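Local coordinates for protein adenosine kinase (Sinorhizobium meliloti, PDB 3UBO) that probably transfers the gamma-phosphate of ATP to the 5'-hydroxyl of adenosine as a pfkB-family kinase, and is seen here with adenosine and ADP bound, at residues V16-R21 and S50-A55; A68-L73 and Y282-L287; T114-I119 and N130-A135; V262-S267 and C299-N304. All blocks are in the same frame, centred on the assembly; numbering follows the deposited sequence.

Contacts 1 and 3 lie in the small five-stranded sheet that covers the adenosine. Their centres are 12 Å apart, and their strands are joined through backbone, with Ile18 O 2.7 Å from Ile119 N. Asp17 of contact 1 reaches the ribose, and Thr131 of contact 3 lies beside the base. Contacts 2 and 4 belong to the larger domain and have centres 13 Å apart. They meet where Tyr282 and Phe286 pack on helix 296-311. Contact 4 borders the ADP, and contact 2 holds Tyr282 of that pocket. Contacts 1 and 4 are about 17 Å apart at their nearest atoms. In contact 2, Gly285 is about 10 Å from ADP and Ala284 about 11 Å from adenosine.

Contact 1 (V16-R21 and S50-A55); sequences VDIIAR and SRMGPA. With ADN (adenosine), chain C.
Ala20 points at the loop 50-55, and Ile18 meets it with its CG2 branch; both pack on Met52 and Ala55. The contact across the two segments is apolar, without a direct hydrogen bond. In Ile18, CG2 stands anti to the backbone N, and this branch reaches Ala55 CB at 3.6 Å. Met52 is modelled as selenomethionine. Its chain runs extended from the backbone to its selenium, with chi1 -171°. It crosses the Ile18 side chain at about a right angle. The placing of CE beyond the selenium is doubtful, because the model puts it too close to Ala55. Further along the strand, Ala20 CB lies 4.0 Å from Met52 CG and 3.2 Å from Pro54 O. A water joins the backbones by accepting from Gly53 N and donating to Arg21 O.

Asp17 takes no part in this packing; its carboxylate meets the adenosine. It takes both ribose hydroxyls: O2' donates to OD1 at 2.9 Å, and O3' donates to OD2 at 2.5 Å. The paired bonds probably fix how the ribose lies in the pocket.

Strand 16-21 runs between strands 116-121 and 56-59 of the mixed sheet. Met52 also packs on Met118 and Phe120 of the former. The loop 50-55 links helix 42-50 to strand 56-59, and its Ala55 N is hydrogen-bonded to Asp95 of the second subunit.

Contact 2 (A68-L73 and Y282-L287); sequences AGVASL and YAAGFL
Gly69 and Ala284 bring the two helices together. Ala284 CB sits against the bare backbone of the other helix, 3.6 Å from Gly69 CA and 3.7 Å from Val70 N. Gly69 has no side chain, so the methyl can rest directly on the helix surface. Val70 covers one flank of it. Its CG2 lies 3.4 Å from Ala284 O and 4.3 Å from Ala284 CB. This branch is anti to the carbonyl carbon of Val70, which turns it to the facing helix. Leu73 also points across, one turn on from Gly69, toward Gly285. The modelled position of its CD1 is doubtful. No hydrogen bond crosses the contact. The short segments run with an angle of 46° between their directions, and their axes approach to 8.0 Å.

In the next shell, both helices meet the large sheet. Val70 and Leu287 both touch Val8 of strand 6-11. Phe286 makes an edge-to-face contact with Phe215 of strand 213-217. Separately, Ser72 is bonded through backbone to Ala323 of helix 322-336.

Close packing of small residues between two helices is found here in the core of the ribokinase-like alpha/beta fold of pfkB kinases. Helix 278-290 starts in the DTTGAGD signature of the family, and Ala278 and Gly279 at that start line the ADP pocket.

Contact 3 (T114-I119 and N130-A135); sequences TARSMI and NTYLGA. With ADN (adenosine), chain C.
The edge of the Tyr132 ring lies over one face of the Arg116 guanidinium, both on the same face of a beta hairpin. Tyr132 CD2 stands 4.3 Å above the plane of the Arg116 guanidinium, offset toward its rim. Relative to the tyrosine ring, Arg116 NH1 is at the edge, near the plane. Gly134 N, two residues on, lies over the centre of one face of the Tyr132 ring, 3.6 Å from its plane.

Beneath these groups the strands pair antiparallel. Arg116 and Tyr132 form a hydrogen-bonded pair: Tyr132 N donates to Arg116 O at 2.9 Å, and Arg116 N donates to Tyr132 O at 3.2 Å. Further on, Met118 N donates to Asn130 O at 2.7 Å, nearly straight at the hydrogen (171°). Asn130 ND2 adds a weak bond to Met118 O.

Ser117 and Thr131 form the non-hydrogen-bonded pair between them and point to the other face. Their hydroxyls bond each other, OG to OG1, at 2.7 Å. Ser117 OG is anti to its own N (chi1 -179°), which swings it to the threonine. Thr131 OG1 also lies 3.0 Å from adenosine N7, so this face borders the base.

The hairpin joins strands 116-121 and 127-132. Strand 16-21 flanks the first and strand 37-39 the second, while helix 42-50 packs on Arg116, Met118 and Tyr132.

Contact 4 (V262-S267 and C299-N304); sequences VRVGAS and CSKLGN. With ADP (adenosine-5'-diphosphate), chain D.
The weakly bonded strand 262-264, carrying Val264, runs at 34° to helix 299-304, carrying Ser300, with their axes 8.5 Å apart. This is a beta hairpin, strands 253-257 and 260-264, laid on helix 296-311 at the ADP site of the ribokinase-like fold. Val264 is the main side chain of the packing. Its CB and CG2 bear on Ser300 CB, the former at 3.3 Å. CG1, anti to the backbone N (chi1 176°), extends to Lys301 CG at 3.5 Å, and the two side chains cross at about a right angle. Ser300 OG makes weak hydrogen bonds with Ser253 OG and Leu296 O.

Beyond the strand, the chain passes over Asn304, which touches Gly265, Ala266 and the ADP ribose. Tyr282 of helix 278-290 packs against both Ser300 and Asn304. Ser267 meets the adenine at C2, its backbone O 3.6 Å from ADP C2.

Contact 1 (V16-R21 and S50-A55)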
loop_
_atom_site.group_PDB
_atom_site.type_symbol
_atom_site.label_atom_id
_atom_site.label_comp_id
_atom_site.label_asym_id
_atom_site.label_seq_id
_atom_site.Cartn_x
_atom_site.Cartn_y
_atom_site.Cartn_z
ATOM N N VAL A 16 -10.311 -5.280 3.087
ATOM C CA VAL A 16 -9.156 -4.618 2.494
ATOM C C VAL A 16 -9.378 -3.105 2.369
ATOM O O VAL A 16 -10.473 -2.667 1.972
ATOM C CB VAL A 16 -8.685 -5.266 1.232
ATOM C CG1 VAL A 16 -7.391 -4.535 0.689
ATOM C CG2 VAL A 16 -8.428 -6.666 1.543
ATOM N N ASP A 17 -8.378 -2.342 2.818
ATOM C CA ASP A 17 -8.453 -0.876 2.904
ATOM C C ASP A 17 -7.899 -0.186 1.687
ATOM O O ASP A 17 -6.719 -0.412 1.280
ATOM C CB ASP A 17 -7.679 -0.361 4.130
ATOM C CG ASP A 17 -8.430 -0.588 5.397
ATOM O OD1 ASP A 17 -9.487 -1.207 5.251
ATOM O OD2 ASP A 17 -8.020 -0.199 6.511
ATOM N N ILE A 18 -8.726 0.702 1.147
ATOM C CA ILE A 18 -8.298 1.506 0.006
ATOM C C ILE A 18 -8.307 2.885 0.536
ATOM O O ILE A 18 -9.375 3.395 0.952
ATOM C CB ILE A 18 -9.246 1.366 -1.206
ATOM C CG1 ILE A 18 -9.791 -0.084 -1.204
ATOM C CG2 ILE A 18 -8.540 1.792 -2.471
ATOM C CD1 ILE A 18 -9.911 -0.693 -2.482
ATOM N N ILE A 19 -7.122 3.481 0.560
ATOM C CA ILE A 19 -6.909 4.658 1.331
ATOM C C ILE A 19 -6.356 5.810 0.463
ATOM O O ILE A 19 -5.453 5.569 -0.375
ATOM C CB ILE A 19 -5.809 4.373 2.384
ATOM C CG1 ILE A 19 -6.134 3.155 3.257
ATOM C CG2 ILE A 19 -5.504 5.607 3.200
ATOM C CD1 ILE A 19 -4.815 2.381 3.742
ATOM N N ALA A 20 -6.822 7.042 0.722
ATOM C CA ALA A 20 -6.240 8.244 0.136
ATOM C C ALA A 20 -6.599 9.482 0.949
ATOM O O ALA A 20 -7.533 9.489 1.724
ATOM C CB ALA A 20 -6.678 8.449 -1.377
ATOM N N ARG A 21 -5.819 10.527 0.764
ATOM C CA ARG A 21 -6.012 11.786 1.431
ATOM C C ARG A 21 -7.106 12.599 0.767
ATOM O O ARG A 21 -7.343 12.483 -0.437
ATOM C CB ARG A 21 -4.709 12.498 1.276
ATOM C CG ARG A 21 -4.282 13.166 2.504
ATOM C CD ARG A 21 -2.950 12.656 2.971
ATOM N NE ARG A 21 -2.856 12.923 4.399
ATOM C CZ ARG A 21 -1.920 12.383 5.144
ATOM N NH1 ARG A 21 -0.999 11.576 4.579
ATOM N NH2 ARG A 21 -1.913 12.658 6.446
ATOM N N SER A 50 -14.753 6.327 -7.437
ATOM C CA SER A 50 -14.595 7.111 -8.643
ATOM C C SER A 50 -14.246 8.543 -8.270
ATOM O O SER A 50 -13.312 9.131 -8.862
ATOM C CB SER A 50 -15.876 7.054 -9.448
ATOM O OG SER A 50 -16.827 7.936 -8.881
ATOM N N ARG A 51 -14.922 9.091 -7.257
ATOM C CA ARG A 51 -14.521 10.403 -6.701
ATOM C C ARG A 51 -13.254 10.476 -5.865
ATOM O O ARG A 51 -12.900 11.535 -5.349
ATOM C CB ARG A 51 -15.641 11.005 -5.913
ATOM C CG ARG A 51 -16.884 10.781 -6.642
ATOM C CD ARG A 51 -17.942 11.658 -6.062
ATOM N NE ARG A 51 -19.238 11.559 -6.761
ATOM C CZ ARG A 51 -20.320 12.158 -6.280
ATOM N NH1 ARG A 51 -20.213 12.827 -5.140
ATOM N NH2 ARG A 51 -21.496 12.069 -6.891
HETATM N N MSE A 52 -12.538 9.371 -5.746
HETATM C CA MSE A 52 -11.388 9.348 -4.844
HETATM C C MSE A 52 -10.098 9.555 -5.618
HETATM O O MSE A 52 -9.991 9.047 -6.734
HETATM C CB MSE A 52 -11.356 8.004 -4.152
HETATM C CG MSE A 52 -10.328 7.886 -2.999
HETATM SE SE MSE A 52 -10.392 6.074 -2.018
HETATM C CE MSE A 52 -9.100 5.178 -3.079
ATOM N N GLY A 53 -9.116 10.256 -5.045
ATOM C CA GLY A 53 -7.829 10.320 -5.688
ATOM C C GLY A 53 -7.151 8.956 -5.818
ATOM O O GLY A 53 -7.639 7.959 -5.361
ATOM N N PRO A 54 -5.972 8.918 -6.441
ATOM C CA PRO A 54 -5.236 7.641 -6.349
ATOM C C PRO A 54 -5.044 7.109 -4.915
ATOM O O PRO A 54 -4.828 7.863 -3.972
ATOM C CB PRO A 54 -3.905 7.893 -7.045
ATOM C CG PRO A 54 -3.959 9.365 -7.509
ATOM C CD PRO A 54 -5.179 10.030 -6.967
ATOM N N ALA A 55 -5.210 5.794 -4.757
ATOM C CA ALA A 55 -5.246 5.258 -3.423
ATOM C C ALA A 55 -4.143 4.275 -3.324
ATOM O O ALA A 55 -3.409 4.025 -4.313
ATOM C CB ALA A 55 -6.500 4.628 -3.154
HETATM O "O5'" ADN C . -9.969 0.923 13.029
HETATM C "C5'" ADN C . -8.991 0.579 11.978
HETATM C "C4'" ADN C . -9.532 -0.416 10.895
HETATM O "O4'" ADN C . -10.962 -0.466 10.833
HETATM C "C3'" ADN C . -9.095 -0.503 9.341
HETATM O "O3'" ADN C . -7.875 -1.029 8.875
HETATM C "C2'" ADN C . -10.347 -1.167 8.675
HETATM O "O2'" ADN C . -10.086 -2.308 7.831
HETATM C "C1'" ADN C . -11.202 -1.414 9.854
HETATM N N9 ADN C . -12.653 -1.333 9.505
HETATM C C8 ADN C . -13.426 -0.309 8.887
HETATM N N7 ADN C . -14.801 -0.664 8.912
HETATM C C5 ADN C . -14.871 -1.910 9.561
HETATM C C6 ADN C . -15.959 -2.774 9.860
HETATM N N6 ADN C . -17.317 -2.428 9.534
HETATM N N1 ADN C . -15.672 -4.008 10.550
HETATM C C2 ADN C . -14.326 -4.342 10.910
HETATM N N3 ADN C . -13.214 -3.511 10.631
HETATM C C4 ADN C . -13.522 -2.315 9.939
HETATM O O HOH W 1 -9.496 11.548 -2.040
#

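Contact 2 (A68-L73 and Y282-L287)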
loop_
_atom_site.group_PDB
_atom_site.type_symbol
_atom_site.label_atom_id
_atom_site.label_comp_id
_atom_site.label_asym_id
_atom_site.label_seq_id
_atom_site.Cartn_x
_atom_site.Cartn_y
_atom_site.Cartn_z
ATOM N N ALA A 68 -2.539 -9.310 13.442
ATOM C CA ALA A 68 -1.222 -8.949 12.861
ATOM C C ALA A 68 -0.403 -8.208 13.941
ATOM O O ALA A 68 0.782 -8.430 14.016
ATOM C CB ALA A 68 -1.308 -8.110 11.559
ATOM N N GLY A 69 -1.062 -7.430 14.805
ATOM C CA GLY A 69 -0.403 -6.759 15.935
ATOM C C GLY A 69 0.347 -7.647 16.935
ATOM O O GLY A 69 1.580 -7.525 17.106
ATOM N N VAL A 70 -0.423 -8.522 17.590
ATOM C CA VAL A 70 0.089 -9.564 18.459
ATOM C C VAL A 70 1.226 -10.379 17.812
ATOM O O VAL A 70 2.351 -10.354 18.308
ATOM C CB VAL A 70 -1.026 -10.500 18.976
ATOM C CG1 VAL A 70 -0.379 -11.610 19.705
ATOM C CG2 VAL A 70 -2.014 -9.745 19.863
ATOM N N ALA A 71 0.948 -11.116 16.734
ATOM C CA ALA A 71 2.064 -11.721 15.968
ATOM C C ALA A 71 3.325 -10.818 15.825
ATOM O O ALA A 71 4.428 -11.267 16.037
ATOM C CB ALA A 71 1.607 -12.230 14.602
ATOM N N SER A 72 3.162 -9.553 15.454
ATOM C CA SER A 72 4.301 -8.631 15.317
ATOM C C SER A 72 5.006 -8.398 16.654
ATOM O O SER A 72 6.219 -8.496 16.708
ATOM C CB SER A 72 3.903 -7.299 14.626
ATOM O OG SER A 72 4.537 -7.160 13.356
ATOM N N LEU A 73 4.250 -8.074 17.708
ATOM C CA LEU A 73 4.801 -7.939 19.044
ATOM C C LEU A 73 5.595 -9.148 19.572
ATOM O O LEU A 73 6.359 -9.037 20.526
ATOM C CB LEU A 73 3.730 -7.544 20.020
ATOM C CG LEU A 73 3.231 -6.158 19.739
ATOM C CD1 LEU A 73 2.113 -5.773 20.674
ATOM C CD2 LEU A 73 4.420 -5.190 19.950
ATOM N N TYR A 282 -3.440 -0.755 19.817
ATOM C CA TYR A 282 -3.360 -0.554 21.226
ATOM C C TYR A 282 -3.732 -1.840 21.953
ATOM O O TYR A 282 -3.096 -2.254 22.905
ATOM C CB TYR A 282 -4.300 0.534 21.643
ATOM C CG TYR A 282 -4.310 0.700 23.123
ATOM C CD1 TYR A 282 -5.147 -0.040 23.913
ATOM C CD2 TYR A 282 -3.456 1.581 23.732
ATOM C CE1 TYR A 282 -5.145 0.118 25.249
ATOM C CE2 TYR A 282 -3.449 1.737 25.052
ATOM C CZ TYR A 282 -4.289 1.009 25.812
ATOM O OH TYR A 282 -4.260 1.187 27.157
ATOM N N ALA A 283 -4.778 -2.471 21.474
ATOM C CA ALA A 283 -5.250 -3.685 22.037
ATOM C C ALA A 283 -4.325 -4.815 21.699
ATOM O O ALA A 283 -4.242 -5.764 22.421
ATOM C CB ALA A 283 -6.599 -3.964 21.508
ATOM N N ALA A 284 -3.646 -4.729 20.579
ATOM C CA ALA A 284 -2.769 -5.802 20.195
ATOM C C ALA A 284 -1.622 -5.865 21.155
ATOM O O ALA A 284 -1.211 -6.923 21.564
ATOM C CB ALA A 284 -2.258 -5.590 18.827
ATOM N N GLY A 285 -1.092 -4.714 21.503
ATOM C CA GLY A 285 0.030 -4.669 22.396
ATOM C C GLY A 285 -0.429 -5.047 23.770
ATOM O O GLY A 285 0.205 -5.816 24.462
ATOM N N PHE A 286 -1.555 -4.505 24.167
ATOM C CA PHE A 286 -2.045 -4.811 25.477
ATOM C C PHE A 286 -2.212 -6.322 25.721
ATOM O O PHE A 286 -1.831 -6.855 26.721
ATOM C CB PHE A 286 -3.321 -4.047 25.645
ATOM C CG PHE A 286 -3.937 -4.232 26.938
ATOM C CD1 PHE A 286 -4.287 -5.494 27.373
ATOM C CD2 PHE A 286 -4.188 -3.146 27.753
ATOM C CE1 PHE A 286 -4.901 -5.687 28.629
ATOM C CE2 PHE A 286 -4.786 -3.313 29.030
ATOM C CZ PHE A 286 -5.151 -4.600 29.449
ATOM N N LEU A 287 -2.743 -7.025 24.756
ATOM C CA LEU A 287 -3.012 -8.430 24.918
ATOM C C LEU A 287 -1.725 -9.250 24.786
ATOM O O LEU A 287 -1.639 -10.398 25.290
ATOM C CB LEU A 287 -4.049 -8.913 23.892
ATOM C CG LEU A 287 -5.476 -8.334 23.885
ATOM C CD1 LEU A 287 -6.375 -9.047 22.859
ATOM C CD2 LEU A 287 -6.169 -8.336 25.238
#

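Contact 3 (T114-I119 and N130-A135)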
loop_
_atom_site.group_PDB
_atom_site.type_symbol
_atom_site.label_atom_id
_atom_site.label_comp_id
_atom_site.label_asym_id
_atom_site.label_seq_id
_atom_site.Cartn_x
_atom_site.Cartn_y
_atom_site.Cartn_z
ATOM N N THR A 114 -14.684 -9.909 -1.755
ATOM C CA THR A 114 -14.038 -9.575 -0.514
ATOM C C THR A 114 -14.406 -8.158 -0.033
ATOM O O THR A 114 -14.434 -7.191 -0.793
ATOM C CB THR A 114 -12.542 -9.804 -0.705
ATOM O OG1 THR A 114 -12.309 -11.210 -0.884
ATOM C CG2 THR A 114 -11.712 -9.267 0.424
ATOM N N ALA A 115 -14.739 -8.033 1.234
ATOM C CA ALA A 115 -15.135 -6.740 1.747
ATOM C C ALA A 115 -14.053 -5.691 1.567
ATOM O O ALA A 115 -12.893 -6.036 1.531
ATOM C CB ALA A 115 -15.440 -6.839 3.181
ATOM N N ARG A 116 -14.439 -4.427 1.434
ATOM C CA ARG A 116 -13.467 -3.360 1.230
ATOM C C ARG A 116 -13.935 -2.074 1.892
ATOM O O ARG A 116 -15.135 -1.854 2.053
ATOM C CB ARG A 116 -13.230 -3.129 -0.263
ATOM C CG ARG A 116 -14.342 -2.359 -0.956
ATOM C CD ARG A 116 -13.875 -1.795 -2.289
ATOM N NE ARG A 116 -14.833 -2.058 -3.359
ATOM C CZ ARG A 116 -15.228 -3.273 -3.726
ATOM N NH1 ARG A 116 -14.747 -4.344 -3.109
ATOM N NH2 ARG A 116 -16.103 -3.418 -4.712
ATOM N N SER A 117 -12.989 -1.224 2.277
ATOM C CA SER A 117 -13.343 0.014 2.930
ATOM C C SER A 117 -12.601 1.194 2.318
ATOM O O SER A 117 -11.365 1.146 2.102
ATOM C CB SER A 117 -13.115 -0.107 4.427
ATOM O OG SER A 117 -13.472 1.065 5.111
HETATM N N MSE A 118 -13.394 2.218 1.987
HETATM C CA MSE A 118 -12.900 3.439 1.336
HETATM C C MSE A 118 -12.510 4.323 2.446
HETATM O O MSE A 118 -13.384 4.906 3.081
HETATM C CB MSE A 118 -14.020 4.202 0.598
HETATM C CG MSE A 118 -14.635 3.644 -0.694
HETATM SE SE MSE A 118 -13.608 2.377 -1.816
HETATM C CE MSE A 118 -11.918 3.270 -1.483
ATOM N N ILE A 119 -11.207 4.437 2.692
ATOM C CA ILE A 119 -10.739 5.224 3.826
ATOM C C ILE A 119 -10.104 6.553 3.425
ATOM O O ILE A 119 -9.034 6.578 2.820
ATOM C CB ILE A 119 -9.774 4.407 4.738
ATOM C CG1 ILE A 119 -10.464 3.128 5.269
ATOM C CG2 ILE A 119 -9.207 5.286 5.860
ATOM C CD1 ILE A 119 -9.625 2.230 6.203
ATOM N N ASN A 130 -15.733 3.987 4.947
ATOM C CA ASN A 130 -16.929 3.792 4.209
ATOM C C ASN A 130 -16.742 2.398 3.694
ATOM O O ASN A 130 -15.940 2.131 2.779
ATOM C CB ASN A 130 -16.998 4.792 3.054
ATOM C CG ASN A 130 -17.188 6.235 3.508
ATOM O OD1 ASN A 130 -18.315 6.656 3.828
ATOM N ND2 ASN A 130 -16.090 7.018 3.476
ATOM N N THR A 131 -17.491 1.493 4.315
ATOM C CA THR A 131 -17.187 0.055 4.249
ATOM C C THR A 131 -18.313 -0.661 3.646
ATOM O O THR A 131 -19.452 -0.448 4.040
ATOM C CB THR A 131 -16.891 -0.537 5.663
ATOM O OG1 THR A 131 -15.740 0.138 6.198
ATOM C CG2 THR A 131 -16.559 -1.975 5.562
ATOM N N TYR A 132 -17.982 -1.471 2.658
ATOM C CA TYR A 132 -18.943 -2.322 2.010
ATOM C C TYR A 132 -18.593 -3.744 2.487
ATOM O O TYR A 132 -17.470 -4.217 2.278
ATOM C CB TYR A 132 -18.913 -2.158 0.453
ATOM C CG TYR A 132 -19.456 -3.376 -0.305
ATOM C CD1 TYR A 132 -20.809 -3.744 -0.212
ATOM C CD2 TYR A 132 -18.614 -4.197 -1.064
ATOM C CE1 TYR A 132 -21.309 -4.861 -0.871
ATOM C CE2 TYR A 132 -19.102 -5.287 -1.724
ATOM C CZ TYR A 132 -20.465 -5.632 -1.635
ATOM O OH TYR A 132 -20.970 -6.767 -2.295
ATOM N N LEU A 133 -19.556 -4.440 3.092
ATOM C CA LEU A 133 -19.246 -5.687 3.785
ATOM C C LEU A 133 -18.902 -6.893 2.909
ATOM O O LEU A 133 -18.213 -7.803 3.365
ATOM C CB LEU A 133 -20.339 -5.998 4.784
ATOM C CG LEU A 133 -20.343 -4.954 5.885
ATOM C CD1 LEU A 133 -21.685 -4.783 6.635
ATOM C CD2 LEU A 133 -19.196 -5.302 6.792
ATOM N N GLY A 134 -19.335 -6.902 1.643
ATOM C CA GLY A 134 -18.997 -8.006 0.726
ATOM C C GLY A 134 -19.137 -9.374 1.380
ATOM O O GLY A 134 -20.109 -9.595 2.115
ATOM N N ALA A 135 -18.199 -10.284 1.074
ATOM C CA ALA A 135 -18.086 -11.599 1.700
ATOM C C ALA A 135 -18.372 -11.637 3.232
ATOM O O ALA A 135 -19.106 -12.486 3.700
ATOM C CB ALA A 135 -16.735 -12.263 1.330
HETATM O "O5'" ADN C . -9.969 0.923 13.029
HETATM C "C5'" ADN C . -8.991 0.579 11.978
HETATM C "C4'" ADN C . -9.532 -0.416 10.895
HETATM O "O4'" ADN C . -10.962 -0.466 10.833
HETATM C "C3'" ADN C . -9.095 -0.503 9.341
HETATM O "O3'" ADN C . -7.875 -1.029 8.875
HETATM C "C2'" ADN C . -10.347 -1.167 8.675
HETATM O "O2'" ADN C . -10.086 -2.308 7.831
HETATM C "C1'" ADN C . -11.202 -1.414 9.854
HETATM N N9 ADN C . -12.653 -1.333 9.505
HETATM C C8 ADN C . -13.426 -0.309 8.887
HETATM N N7 ADN C . -14.801 -0.664 8.912
HETATM C C5 ADN C . -14.871 -1.910 9.561
HETATM C C6 ADN C . -15.959 -2.774 9.860
HETATM N N6 ADN C . -17.317 -2.428 9.534
HETATM N N1 ADN C . -15.672 -4.008 10.550
HETATM C C2 ADN C . -14.326 -4.342 10.910
HETATM N N3 ADN C . -13.214 -3.511 10.631
HETATM C C4 ADN C . -13.522 -2.315 9.939
#

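Contact 4 (V262-S267 and C299-N304)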
loop_
_atom_site.group_PDB
_atom_site.type_symbol
_atom_site.label_atom_id
_atom_site.label_comp_id
_atom_site.label_asym_id
_atom_site.label_seq_id
_atom_site.Cartn_x
_atom_site.Cartn_y
_atom_site.Cartn_z
ATOM N N VAL A 262 -5.633 2.155 36.364
ATOM C CA VAL A 262 -4.281 2.351 35.809
ATOM C C VAL A 262 -4.251 3.354 34.632
ATOM O O VAL A 262 -4.582 2.978 33.501
ATOM C CB VAL A 262 -3.650 1.017 35.331
ATOM C CG1 VAL A 262 -2.162 1.195 34.896
ATOM C CG2 VAL A 262 -3.776 -0.038 36.400
ATOM N N ARG A 263 -3.844 4.609 34.895
ATOM C CA ARG A 263 -3.622 5.625 33.833
ATOM C C ARG A 263 -2.182 5.662 33.315
ATOM O O ARG A 263 -1.357 6.241 33.967
ATOM C CB ARG A 263 -4.005 7.009 34.352
ATOM C CG ARG A 263 -5.268 6.895 35.105
ATOM C CD ARG A 263 -5.826 8.201 35.475
ATOM N NE ARG A 263 -7.268 8.056 35.622
ATOM C CZ ARG A 263 -8.087 8.987 36.114
ATOM N NH1 ARG A 263 -7.597 10.174 36.533
ATOM N NH2 ARG A 263 -9.406 8.729 36.166
ATOM N N VAL A 264 -1.878 5.033 32.185
ATOM C CA VAL A 264 -0.597 5.152 31.503
ATOM C C VAL A 264 -0.717 6.099 30.289
ATOM O O VAL A 264 -1.639 5.985 29.453
ATOM C CB VAL A 264 -0.034 3.773 31.049
ATOM C CG1 VAL A 264 1.269 3.925 30.250
ATOM C CG2 VAL A 264 0.099 2.797 32.249
ATOM N N GLY A 265 0.222 7.026 30.168
ATOM C CA GLY A 265 0.162 8.030 29.115
ATOM C C GLY A 265 0.775 7.639 27.776
ATOM O O GLY A 265 1.425 6.585 27.639
ATOM N N ALA A 266 0.558 8.480 26.769
ATOM C CA ALA A 266 0.894 8.050 25.415
ATOM C C ALA A 266 2.175 8.674 24.979
ATOM O O ALA A 266 2.596 9.683 25.513
ATOM C CB ALA A 266 -0.255 8.318 24.400
ATOM N N SER A 267 2.828 8.047 24.020
ATOM C CA SER A 267 4.067 8.617 23.495
ATOM C C SER A 267 3.787 10.043 22.979
ATOM O O SER A 267 2.609 10.464 22.807
ATOM C CB SER A 267 4.600 7.715 22.355
ATOM O OG SER A 267 3.605 6.801 21.850
ATOM N N CYS A 299 0.984 -3.252 30.603
ATOM C CA CYS A 299 0.050 -3.588 29.538
ATOM C C CYS A 299 -0.308 -2.266 28.848
ATOM O O CYS A 299 -0.070 -2.135 27.645
ATOM C CB CYS A 299 -1.196 -4.390 30.030
ATOM S SG CYS A 299 -1.099 -6.231 29.935
ATOM N N SER A 300 -0.837 -1.279 29.580
ATOM C CA SER A 300 -1.186 -0.049 28.918
ATOM C C SER A 300 0.035 0.401 28.122
ATOM O O SER A 300 -0.089 0.996 27.064
ATOM C CB SER A 300 -1.567 1.025 29.911
ATOM O OG SER A 300 -2.685 0.665 30.645
ATOM N N LYS A 301 1.226 0.111 28.619
ATOM C CA LYS A 301 2.424 0.686 27.987
ATOM C C LYS A 301 2.552 0.035 26.627
ATOM O O LYS A 301 2.739 0.710 25.616
ATOM C CB LYS A 301 3.721 0.538 28.834
ATOM C CG LYS A 301 3.879 1.591 29.940
ATOM C CD LYS A 301 5.146 1.344 30.767
ATOM C CE LYS A 301 5.146 2.065 32.154
ATOM N NZ LYS A 301 5.550 3.578 32.280
ATOM N N LEU A 302 2.407 -1.287 26.601
ATOM C CA LEU A 302 2.559 -2.005 25.345
ATOM C C LEU A 302 1.480 -1.509 24.377
ATOM O O LEU A 302 1.700 -1.448 23.171
ATOM C CB LEU A 302 2.506 -3.494 25.575
ATOM C CG LEU A 302 3.892 -3.974 25.945
ATOM C CD1 LEU A 302 3.799 -5.326 26.589
ATOM C CD2 LEU A 302 4.816 -3.982 24.709
ATOM N N GLY A 303 0.356 -1.079 24.952
ATOM C CA GLY A 303 -0.720 -0.474 24.205
ATOM C C GLY A 303 -0.286 0.744 23.421
ATOM O O GLY A 303 -0.269 0.716 22.173
ATOM N N ASN A 304 0.057 1.806 24.156
ATOM C CA ASN A 304 0.372 3.065 23.527
ATOM C C ASN A 304 1.568 2.930 22.591
ATOM O O ASN A 304 1.518 3.353 21.463
ATOM C CB ASN A 304 0.547 4.117 24.567
ATOM C CG ASN A 304 -0.662 4.256 25.424
ATOM O OD1 ASN A 304 -0.646 3.838 26.570
ATOM N ND2 ASN A 304 -1.732 4.814 24.884
HETATM P PB ADP D . -9.331 5.280 18.290
HETATM O O1B ADP D . -10.659 6.025 17.628
HETATM O O2B ADP D . -9.577 3.767 18.972
HETATM O O3B ADP D . -8.239 5.160 17.288
HETATM P PA ADP D . -7.857 6.979 20.415
HETATM O O1A ADP D . -8.106 8.600 20.257
HETATM O O2A ADP D . -8.093 6.580 21.803
HETATM O O3A ADP D . -9.128 6.506 19.409
HETATM O "O5'" ADP D . -6.325 6.427 20.004
HETATM C "C5'" ADP D . -5.997 5.054 20.180
HETATM C "C4'" ADP D . -4.527 4.848 20.673
HETATM O "O4'" ADP D . -3.408 5.170 19.718
HETATM C "C3'" ADP D . -4.051 5.678 21.980
HETATM O "O3'" ADP D . -4.561 5.343 23.257
HETATM C "C2'" ADP D . -2.564 5.944 21.774
HETATM O "O2'" ADP D . -1.574 5.051 22.305
HETATM C "C1'" ADP D . -2.573 6.190 20.292
HETATM N N9 ADP D . -2.930 7.590 19.905
HETATM C C8 ADP D . -4.128 8.073 19.427
HETATM N N7 ADP D . -4.014 9.506 19.180
HETATM C C5 ADP D . -2.696 9.900 19.549
HETATM C C6 ADP D . -1.997 11.199 19.500
HETATM N N6 ADP D . -2.689 12.387 18.964
HETATM N N1 ADP D . -0.697 11.274 19.893
HETATM C C2 ADP D . -0.007 10.132 20.337
HETATM N N3 ADP D . -0.677 8.856 20.408
HETATM C C4 ADP D . -2.002 8.757 19.994
#